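Local structure of CD180 antigen (Mus musculus, 3T6Q) at residues Ser142-Pro147 and Ser174-Ala179; His166-Glu171 and Gly197-Ala202. The protein probably cooperates with MD-1 and TLR4 in the B-cell innate response to bacterial lipopolysaccharide, leading to NF-kappa-B activation. One frame throughout, in Å; residues are numbered along the deposited sequence.

Interaction 1: Ser142-Pro147 and Ser174-Ala179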
loop_
_atom_site.group_PDB
_atom_site.type_symbol
_atom_site.label_atom_id
_atom_site.label_comp_id
_atom_site.label_asym_id
_atom_site.label_seq_id
_atom_site.Cartn_x
_atom_site.Cartn_y
_atom_site.Cartn_z
ATOM N N SER A 142 9.349 0.034 5.847
ATOM C CA SER A 142 9.495 0.683 7.153
ATOM C C SER A 142 10.933 0.728 7.639
ATOM O O SER A 142 11.191 1.127 8.746
ATOM C CB SER A 142 8.633 0.007 8.204
ATOM O OG SER A 142 9.000 -1.361 8.270
ATOM N N SER A 143 11.865 0.364 6.785
ATOM C CA SER A 143 13.270 0.487 7.124
ATOM C C SER A 143 14.046 0.885 5.888
ATOM O O SER A 143 13.733 0.430 4.795
ATOM C CB SER A 143 13.799 -0.876 7.616
ATOM O OG SER A 143 15.182 -0.763 7.904
ATOM N N ILE A 144 15.091 1.691 6.064
ATOM C CA ILE A 144 15.990 2.032 4.942
ATOM C C ILE A 144 17.113 0.976 4.692
ATOM O O ILE A 144 17.821 1.041 3.675
ATOM C CB ILE A 144 16.590 3.460 5.121
ATOM C CG1 ILE A 144 17.608 3.501 6.241
ATOM C CG2 ILE A 144 15.503 4.461 5.537
ATOM C CD1 ILE A 144 18.495 4.725 6.184
ATOM N N LYS A 145 17.255 0.011 5.596
ATOM C CA LYS A 145 18.391 -0.933 5.555
ATOM C C LYS A 145 18.478 -1.623 4.207
ATOM O O LYS A 145 17.497 -2.173 3.710
ATOM C CB LYS A 145 18.321 -1.944 6.696
ATOM C CG LYS A 145 19.546 -2.877 6.709
ATOM C CD LYS A 145 20.006 -3.276 8.106
ATOM C CE LYS A 145 18.873 -3.732 9.002
ATOM N NZ LYS A 145 18.477 -5.130 8.693
ATOM N N LEU A 146 19.640 -1.539 3.582
ATOM C CA LEU A 146 19.867 -2.204 2.311
ATOM C C LEU A 146 20.195 -3.682 2.593
ATOM O O LEU A 146 20.807 -3.983 3.630
ATOM C CB LEU A 146 20.965 -1.495 1.524
ATOM C CG LEU A 146 20.580 -0.056 1.138
ATOM C CD1 LEU A 146 21.753 0.629 0.471
ATOM C CD2 LEU A 146 19.367 -0.022 0.198
ATOM N N PRO A 147 19.742 -4.601 1.706
ATOM C CA PRO A 147 19.935 -6.031 1.954
ATOM C C PRO A 147 21.405 -6.456 1.783
ATOM O O PRO A 147 22.153 -5.803 1.056
ATOM C CB PRO A 147 19.059 -6.682 0.870
ATOM C CG PRO A 147 19.167 -5.734 -0.284
ATOM C CD PRO A 147 19.134 -4.368 0.375
ATOM N N SER A 174 24.596 1.860 8.786
ATOM C CA SER A 174 25.836 1.190 8.327
ATOM C C SER A 174 25.649 0.436 7.006
ATOM O O SER A 174 26.592 0.264 6.264
ATOM C CB SER A 174 26.452 0.308 9.419
ATOM O OG SER A 174 25.565 -0.723 9.756
ATOM N N SER A 175 24.410 0.041 6.681
ATOM C CA SER A 175 24.150 -0.609 5.388
ATOM C C SER A 175 24.427 0.310 4.172
ATOM O O SER A 175 24.560 -0.178 3.047
ATOM C CB SER A 175 22.726 -1.208 5.344
ATOM O OG SER A 175 21.738 -0.208 5.105
ATOM N N LEU A 176 24.539 1.622 4.411
ATOM C CA LEU A 176 24.864 2.634 3.379
ATOM C C LEU A 176 26.328 3.072 3.344
ATOM O O LEU A 176 26.675 3.919 2.524
ATOM C CB LEU A 176 24.074 3.931 3.610
ATOM C CG LEU A 176 22.579 3.985 3.830
ATOM C CD1 LEU A 176 22.168 5.406 4.174
ATOM C CD2 LEU A 176 21.864 3.511 2.578
ATOM N N GLN A 177 27.174 2.565 4.250
ATOM C CA GLN A 177 28.559 3.108 4.390
ATOM C C GLN A 177 29.413 3.110 3.093
ATOM O O GLN A 177 30.197 4.041 2.861
ATOM C CB GLN A 177 29.314 2.478 5.586
ATOM C CG GLN A 177 29.493 0.967 5.470
ATOM C CD GLN A 177 30.079 0.312 6.710
ATOM O OE1 GLN A 177 29.441 0.254 7.769
ATOM N NE2 GLN A 177 31.291 -0.217 6.573
ATOM N N GLN A 178 29.257 2.094 2.244
ATOM C CA GLN A 178 30.025 2.040 0.987
ATOM C C GLN A 178 29.625 3.064 -0.079
ATOM O O GLN A 178 30.415 3.384 -0.986
ATOM C CB GLN A 178 30.015 0.618 0.411
ATOM C CG GLN A 178 31.268 -0.194 0.721
ATOM C CD GLN A 178 31.820 0.075 2.117
ATOM O OE1 GLN A 178 31.153 -0.180 3.123
ATOM N NE2 GLN A 178 33.042 0.601 2.182
ATOM N N ALA A 179 28.403 3.593 0.011
ATOM C CA ALA A 179 27.990 4.619 -0.925
ATOM C C ALA A 179 28.745 5.884 -0.543
ATOM O O ALA A 179 29.085 6.055 0.632
ATOM C CB ALA A 179 26.461 4.832 -0.848
HETATM O O HOH W 1 24.282 -3.613 2.578
#

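Interaction 2: His166-Glu171 and Gly197-Ala202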
loop_
_atom_site.group_PDB
_atom_site.type_symbol
_atom_site.label_atom_id
_atom_site.label_comp_id
_atom_site.label_asym_id
_atom_site.label_seq_id
_atom_site.Cartn_x
_atom_site.Cartn_y
_atom_site.Cartn_z
ATOM N N HIS A 166 9.810 5.010 10.491
ATOM C CA HIS A 166 9.673 5.821 11.677
ATOM C C HIS A 166 10.911 5.896 12.539
ATOM O O HIS A 166 10.914 6.616 13.551
ATOM C CB HIS A 166 8.445 5.399 12.495
ATOM C CG HIS A 166 8.519 3.997 13.080
ATOM N ND1 HIS A 166 8.196 2.881 12.368
ATOM C CD2 HIS A 166 8.840 3.552 14.384
ATOM C CE1 HIS A 166 8.328 1.783 13.163
ATOM N NE2 HIS A 166 8.720 2.202 14.397
ATOM N N TYR A 167 11.939 5.154 12.157
ATOM C CA TYR A 167 13.142 5.017 12.965
ATOM C C TYR A 167 14.353 4.733 12.096
ATOM O O TYR A 167 14.281 3.962 11.148
ATOM C CB TYR A 167 12.994 3.873 13.989
ATOM C CG TYR A 167 14.066 3.865 15.058
ATOM C CD1 TYR A 167 14.010 4.759 16.136
ATOM C CD2 TYR A 167 15.132 2.969 14.992
ATOM C CE1 TYR A 167 14.989 4.757 17.121
ATOM C CE2 TYR A 167 16.109 2.954 15.978
ATOM C CZ TYR A 167 16.037 3.848 17.025
ATOM O OH TYR A 167 17.006 3.812 17.988
ATOM N N LEU A 168 15.476 5.354 12.439
ATOM C CA LEU A 168 16.725 5.102 11.736
ATOM C C LEU A 168 17.746 4.597 12.771
ATOM O O LEU A 168 18.038 5.284 13.768
ATOM C CB LEU A 168 17.213 6.379 11.057
ATOM C CG LEU A 168 16.306 7.114 10.044
ATOM C CD1 LEU A 168 16.928 8.467 9.673
ATOM C CD2 LEU A 168 16.172 6.289 8.792
ATOM N N SER A 169 18.262 3.387 12.565
ATOM C CA SER A 169 19.144 2.802 13.600
ATOM C C SER A 169 20.568 2.864 13.081
ATOM O O SER A 169 20.779 3.122 11.896
ATOM C CB SER A 169 18.757 1.346 13.866
ATOM O OG SER A 169 19.104 0.568 12.720
ATOM N N LYS A 170 21.542 2.596 13.956
ATOM C CA LYS A 170 22.939 2.426 13.533
ATOM C C LYS A 170 23.107 1.394 12.425
ATOM O O LYS A 170 23.794 1.620 11.428
ATOM C CB LYS A 170 23.780 1.965 14.729
ATOM C CG LYS A 170 24.198 3.052 15.701
ATOM C CD LYS A 170 24.999 2.432 16.841
ATOM C CE LYS A 170 25.911 3.444 17.497
ATOM N NZ LYS A 170 26.799 2.744 18.463
ATOM N N GLU A 171 22.464 0.248 12.607
ATOM C CA GLU A 171 22.507 -0.841 11.626
ATOM C C GLU A 171 21.989 -0.422 10.268
ATOM O O GLU A 171 22.625 -0.701 9.235
ATOM C CB GLU A 171 21.669 -2.004 12.141
ATOM C CG GLU A 171 22.245 -3.357 11.814
ATOM C CD GLU A 171 21.935 -4.365 12.899
ATOM O OE1 GLU A 171 20.734 -4.660 13.100
ATOM O OE2 GLU A 171 22.892 -4.853 13.549
ATOM N N GLY A 197 24.332 8.002 17.663
ATOM C CA GLY A 197 25.505 7.440 17.030
ATOM C C GLY A 197 25.299 7.002 15.609
ATOM O O GLY A 197 26.285 6.757 14.893
ATOM N N ALA A 198 24.035 6.925 15.172
ATOM C CA ALA A 198 23.726 6.450 13.809
ATOM C C ALA A 198 24.325 7.323 12.728
ATOM O O ALA A 198 24.639 6.830 11.644
ATOM C CB ALA A 198 22.207 6.280 13.592
ATOM N N PHE A 199 24.504 8.618 13.006
ATOM C CA PHE A 199 25.064 9.518 12.009
ATOM C C PHE A 199 26.527 9.940 12.205
ATOM O O PHE A 199 27.019 10.822 11.496
ATOM C CB PHE A 199 24.164 10.749 11.871
ATOM C CG PHE A 199 22.965 10.487 11.009
ATOM C CD1 PHE A 199 22.967 10.872 9.669
ATOM C CD2 PHE A 199 21.879 9.781 11.515
ATOM C CE1 PHE A 199 21.877 10.607 8.868
ATOM C CE2 PHE A 199 20.776 9.520 10.711
ATOM C CZ PHE A 199 20.780 9.940 9.394
ATOM N N ASP A 200 27.220 9.272 13.127
ATOM C CA ASP A 200 28.637 9.548 13.379
ATOM C C ASP A 200 29.402 9.498 12.088
ATOM O O ASP A 200 29.303 8.520 11.337
ATOM C CB ASP A 200 29.243 8.544 14.364
ATOM C CG ASP A 200 28.812 8.800 15.799
ATOM O OD1 ASP A 200 28.035 9.756 16.082
ATOM O OD2 ASP A 200 29.239 8.018 16.660
ATOM N N SER A 201 30.146 10.563 11.802
ATOM C CA SER A 201 30.959 10.648 10.594
ATOM C C SER A 201 30.230 10.529 9.240
ATOM O O SER A 201 30.887 10.369 8.198
ATOM C CB SER A 201 32.087 9.602 10.636
ATOM O OG SER A 201 32.964 9.923 11.675
ATOM N N ALA A 202 28.903 10.610 9.244
ATOM C CA ALA A 202 28.118 10.468 8.000
ATOM C C ALA A 202 28.307 11.675 7.099
ATOM O O ALA A 202 28.394 12.802 7.600
ATOM C CB ALA A 202 26.632 10.278 8.326
#

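Interaction 1: Ser142-Pro147 and Ser174-Ala179
Leu146 and Ser175 hold the two loops together through one nearly straight hydrogen bond: the backbone N of Leu146 donates to Ser175 OG at 2.9 Å, with an N-H...O angle of 168°. The serine can meet it because chi1 of 78° sets OG between its own backbone N and carbonyl carbon, facing Ser142-Pro147. OG thus accepts from Leu146 N and donates to the carbonyl oxygen of Asp172 in helix 170-174, two bonds that fix the rotation of the group. The side chain of Lys145 packs against this hydroxyl without bonding to it; its CG passes 3.8 Å from Ser175 OG, after which the chain bends repeatedly.

Beyond this polar link the contact turns apolar. Leu146 CD1 reaches Leu176 CD2 at 3.6 Å, and the two leucine side chains cross at about a right angle. Both hold CG beside the backbone N and anti to the carbonyl carbon (chi1 -64° in Leu146), which brings the branched ends together although the CB of Leu176 is not directed at the other loop. CD1 of Leu146 also rests 3.9 Å from Ser175 O. At the other end of the patch the tip of Ile144, CD1, approaches Leu176 CD1 at 4.2 Å. Both leucines pack against Leu158 of strand 157-159, while Ile144 also covers Met173.

Each loop braces itself locally. Ser143 OG accepts from Lys145 N at 3.2 Å in an ST turn, and Ser174-Gln177 and Leu176-Ala179 form two overlapping type I turns. Aliphatic side chains stacked from one repeat to the next form the core of a leucine-rich-repeat solenoid; here a loop that follows the strand in LRR 5 is packed against the loop leading out of LRR 6.

Interaction 2: His166-Glu171 and Gly197-Ala202
Gly197 and Ala198 lie against Lys170 where two successive coils of the leucine-rich-repeat solenoid meet: the short strand and helix start of LRR 6 face the loop of LRR 7 that leads to strand 203-208. No hydrogen bond joins His166-Glu171 to Gly197-Ala202, so the fit depends on shape. Gly197 begins a type I turn that closes at Asp200, and its CA touches Lys170 CE at 4.0 Å. The lysine is extended beyond CG, with chi1 of -80° laying it alongside the backbone of the turn, where CG comes 3.9 Å from Ala198 N.

Ala198 is buried. Its methyl CB presses on the peptide linking Ser169 to Lys170, 3.8 Å from Lys170 N, and it also touches Met173 of helix 170-174. That same N is held by the carboxylate of Glu195 just as the helix begins, after Ser169 at the N-cap.

The ring of Phe199 is approached at its edge, near its plane, by Leu168: CD1 of the leucine is 4.1 Å from CE2 and from CZ alike. Phe204 and Leu207 of strand 203-208 and Leu222 also pack on the phenylalanine, making Leu168 one part of a larger apolar cluster.

Asp200 OD2 stays 6.1 Å from Lys170 NZ, too far for a salt bridge, though the opposite charges may attract weakly. Next, Ser201 N bonds to OD1 of Asn224, a glycosylated residue. Ala202 completes a type II turn begun at Phe199, its backbone N bonding to Phe199 O at 2.9 Å.

Interactions 1 and 2 illustrate how a solenoid is built by adding one repeat to the next: LRR 5 packs on LRR 6, and LRR 6 on LRR 7, with contact centres 10 Å apart. Their segments alternate along the chain. Helix 170-174 connects them, starting in interaction 2 and ending in interaction 1. They also touch directly: Ile144 CG2 lies 3.8 Å from Leu168 CD2, merging the two apolar patches, and Lys145 CD comes equally close to Glu171 O. No active site is involved. A glycerol, probably from the crystallisation liquor, sits about 3 Å from the Leu176 side chain; a glycan sugar attached to the protein itself lies about 9 Å from that of Phe199.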